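Local structure of 3-hydroxyisobutyrate dehydrogenase (Salmonella typhimurium, 3G0O) at residues Leu124-Ser129 with Met140-Ser145. The protein probably oxidises L-threonate to 2-dehydro-L-erythronate with NAD(+), or less readily NADP(+), as a member of the 3-hydroxyisobutyrate dehydrogenase-related family. Numbering follows the deposited sequence.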
ATOM      1  N   LEU A 124       0.019  28.448  -8.728  1.00 20.19           N
ATOM      2  CA  LEU A 124      -0.433  27.505  -7.719  1.00 18.42           C
ATOM      3  C   LEU A 124       0.553  26.344  -7.681  1.00 17.98           C
ATOM      4  O   LEU A 124       0.781  25.676  -8.691  1.00 18.34           O
ATOM      5  CB  LEU A 124      -1.831  26.969  -8.049  1.00 18.48           C
ATOM      6  CG  LEU A 124      -2.523  26.210  -6.911  1.00 17.91           C
ATOM      7  CD1 LEU A 124      -2.801  27.178  -5.768  1.00 19.96           C
ATOM      8  CD2 LEU A 124      -3.831  25.588  -7.394  1.00 19.94           C
ATOM      9  N   ASP A 125       1.159  26.134  -6.521  1.00 16.32           N
ATOM     10  CA  ASP A 125       2.093  25.031  -6.324  1.00 14.49           C
ATOM     11  C   ASP A 125       1.142  23.853  -6.163  1.00 14.75           C
ATOM     12  O   ASP A 125       0.687  23.563  -5.060  1.00 16.10           O
ATOM     13  CB  ASP A 125       2.897  25.278  -5.046  1.00 15.01           C
ATOM     14  CG  ASP A 125       3.822  24.128  -4.700  1.00 13.24           C
ATOM     15  OD1 ASP A 125       4.113  23.311  -5.593  1.00 16.07           O
ATOM     16  OD2 ASP A 125       4.266  24.059  -3.535  1.00 15.89           O
ATOM     17  N   ALA A 126       0.843  23.178  -7.266  1.00 14.52           N
ATOM     18  CA  ALA A 126      -0.134  22.101  -7.231  1.00 15.06           C
ATOM     19  C   ALA A 126       0.231  20.729  -7.782  1.00 15.27           C
ATOM     20  O   ALA A 126      -0.373  20.266  -8.753  1.00 13.47           O
ATOM     21  CB  ALA A 126      -1.417  22.588  -7.912  1.00 14.73           C
ATOM     22  N   PRO A 127       1.212  20.050  -7.170  1.00 13.32           N
ATOM     23  CA  PRO A 127       1.556  18.721  -7.685  1.00 14.54           C
ATOM     24  C   PRO A 127       0.340  17.805  -7.516  1.00 13.16           C
ATOM     25  O   PRO A 127      -0.490  18.024  -6.629  1.00 13.15           O
ATOM     26  CB  PRO A 127       2.749  18.308  -6.815  1.00 11.81           C
ATOM     27  CG  PRO A 127       2.545  19.089  -5.543  1.00 13.66           C
ATOM     28  CD  PRO A 127       2.084  20.430  -6.050  1.00 15.04           C
ATOM     29  N   VAL A 128       0.229  16.787  -8.361  1.00 13.02           N
ATOM     30  CA  VAL A 128      -0.918  15.885  -8.300  1.00 13.03           C
ATOM     31  C   VAL A 128      -0.588  14.401  -8.167  1.00 16.18           C
ATOM     32  O   VAL A 128       0.565  13.983  -8.291  1.00 17.37           O
ATOM     33  CB  VAL A 128      -1.798  16.037  -9.557  1.00 13.40           C
ATOM     34  CG1 VAL A 128      -2.334  17.453  -9.650  1.00 14.22           C
ATOM     35  CG2 VAL A 128      -0.983  15.696 -10.800  1.00 15.08           C
ATOM     36  N   SER A 129      -1.633  13.615  -7.924  1.00 14.77           N
ATOM     37  CA  SER A 129      -1.516  12.172  -7.808  1.00 16.95           C
ATOM     38  C   SER A 129      -2.881  11.537  -8.064  1.00 16.80           C
ATOM     39  O   SER A 129      -3.843  12.232  -8.406  1.00 17.16           O
ATOM     40  CB  SER A 129      -1.005  11.767  -6.423  1.00 14.90           C
ATOM     41  OG  SER A 129      -0.788  10.365  -6.371  1.00 16.65           O
HETATM   42  N   MSE A 140      -8.439  13.592 -10.011  1.00 20.01           N
HETATM   43  CA  MSE A 140      -7.090  13.735  -9.482  1.00 19.74           C
HETATM   44  C   MSE A 140      -7.115  14.161  -8.020  1.00 19.89           C
HETATM   45  O   MSE A 140      -8.124  14.658  -7.516  1.00 18.17           O
HETATM   46  CB  MSE A 140      -6.309  14.809 -10.244  1.00 20.96           C
HETATM   47  CG  MSE A 140      -5.979  14.516 -11.690  1.00 23.55           C
HETATM   48 SE   MSE A 140      -4.806  15.927 -12.345  1.00 31.67          SE
HETATM   49  CE  MSE A 140      -4.125  15.062 -13.943  1.00 29.41           C
ATOM     50  N   THR A 141      -5.992  13.948  -7.343  1.00 16.88           N
ATOM     51  CA  THR A 141      -5.836  14.394  -5.968  1.00 16.47           C
ATOM     52  C   THR A 141      -4.800  15.498  -6.106  1.00 17.11           C
ATOM     53  O   THR A 141      -3.747  15.297  -6.711  1.00 17.32           O
ATOM     54  CB  THR A 141      -5.303  13.291  -5.045  1.00 14.90           C
ATOM     55  OG1 THR A 141      -6.374  12.404  -4.701  1.00 17.30           O
ATOM     56  CG2 THR A 141      -4.735  13.895  -3.766  1.00 17.49           C
ATOM     57  N   VAL A 142      -5.107  16.674  -5.572  1.00 15.59           N
ATOM     58  CA  VAL A 142      -4.185  17.791  -5.673  1.00 15.75           C
ATOM     59  C   VAL A 142      -3.715  18.239  -4.299  1.00 17.84           C
ATOM     60  O   VAL A 142      -4.516  18.400  -3.382  1.00 19.62           O
ATOM     61  CB  VAL A 142      -4.845  18.997  -6.383  1.00 16.46           C
ATOM     62  CG1 VAL A 142      -3.804  20.071  -6.672  1.00 14.54           C
ATOM     63  CG2 VAL A 142      -5.519  18.537  -7.670  1.00 17.58           C
HETATM   64  N   MSE A 143      -2.403  18.404  -4.160  1.00 17.22           N
HETATM   65  CA  MSE A 143      -1.813  18.880  -2.917  1.00 18.57           C
HETATM   66  C   MSE A 143      -1.265  20.252  -3.292  1.00 16.64           C
HETATM   67  O   MSE A 143      -0.135  20.392  -3.761  1.00 16.85           O
HETATM   68  CB  MSE A 143      -0.718  17.920  -2.428  1.00 20.92           C
HETATM   69  CG  MSE A 143       0.181  17.336  -3.500  1.00 26.15           C
HETATM   70 SE   MSE A 143       0.601  15.454  -3.134  1.00 32.82          SE
HETATM   71  CE  MSE A 143      -0.580  14.666  -4.444  1.00 30.99           C
ATOM     72  N   ALA A 144      -2.094  21.268  -3.083  1.00 17.40           N
ATOM     73  CA  ALA A 144      -1.745  22.622  -3.474  1.00 17.18           C
ATOM     74  C   ALA A 144      -1.579  23.656  -2.382  1.00 17.13           C
ATOM     75  O   ALA A 144      -2.180  23.570  -1.313  1.00 17.62           O
ATOM     76  CB  ALA A 144      -2.776  23.123  -4.486  1.00 17.79           C
ATOM     77  N   SER A 145      -0.750  24.649  -2.683  1.00 18.10           N
ATOM     78  CA  SER A 145      -0.508  25.759  -1.777  1.00 19.40           C
ATOM     79  C   SER A 145      -0.313  26.995  -2.653  1.00 19.79           C
ATOM     80  O   SER A 145       0.278  26.917  -3.732  1.00 19.42           O
ATOM     81  CB  SER A 145       0.733  25.505  -0.912  1.00 18.25           C
ATOM     82  OG  SER A 145       1.912  25.447  -1.690  1.00 18.68           O
TER
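Asp-125 and Ser-145 exchange two backbone hydrogen bonds at one end of this antiparallel pairing, and Ser-129 and Thr-141 exchange two more at the other, Thr-141 N reaching Ser-129 O at 2.9 Å. Between them Pro-127 has no N-H to give, yet its O still accepts Met-143 N in an almost straight bond (3.1 Å, 172° at the hydrogen). Ala-144 CA adds a CA-H...O contact to Asp-125 O, 3.1 Å away.

Apolar contacts differ on the two faces. On one, Ala-126 CB sits 3.7 Å from Val-142 CG1, with Ala-144 CB equally close, while Val-128 lies alongside Val-142 and meets the selenium of selenomethionine Met-140 through CG1 (4.0 Å); Met-18 of helix 17-28 packs against both Val-128 and Met-140. On the other, Met-143, also selenomethionine, bends across toward Pro-127 and Ser-129. Its CG, set between backbone N and carbonyl carbon (chi1 40°), rests 3.6 Å from Pro-127 CG, and bends at the next two torsions bring CE to 3.5 Å from Ser-129 CB.

The polar ends look elsewhere. The Asp-125 carboxylate takes hydrogen bonds from Gly-173 N and Ser-176 OG, and Ser-145 OG bonds to Thr-171 O and Gly-175 N, tying both strands to the first turn of helix 174-202 and the residues just before it. Ser-129 OG bonds to a bound tartaric acid, probably from the crystallisation liquor, and to Ala-218 N of the second subunit.

Here the Rossmann-type sheet turns antiparallel, strand 140-145 running against 122-129, and the interrupted strand places Pro-127 against Lys-179, the predicted catalytic residue, at what is probably the substrate pocket.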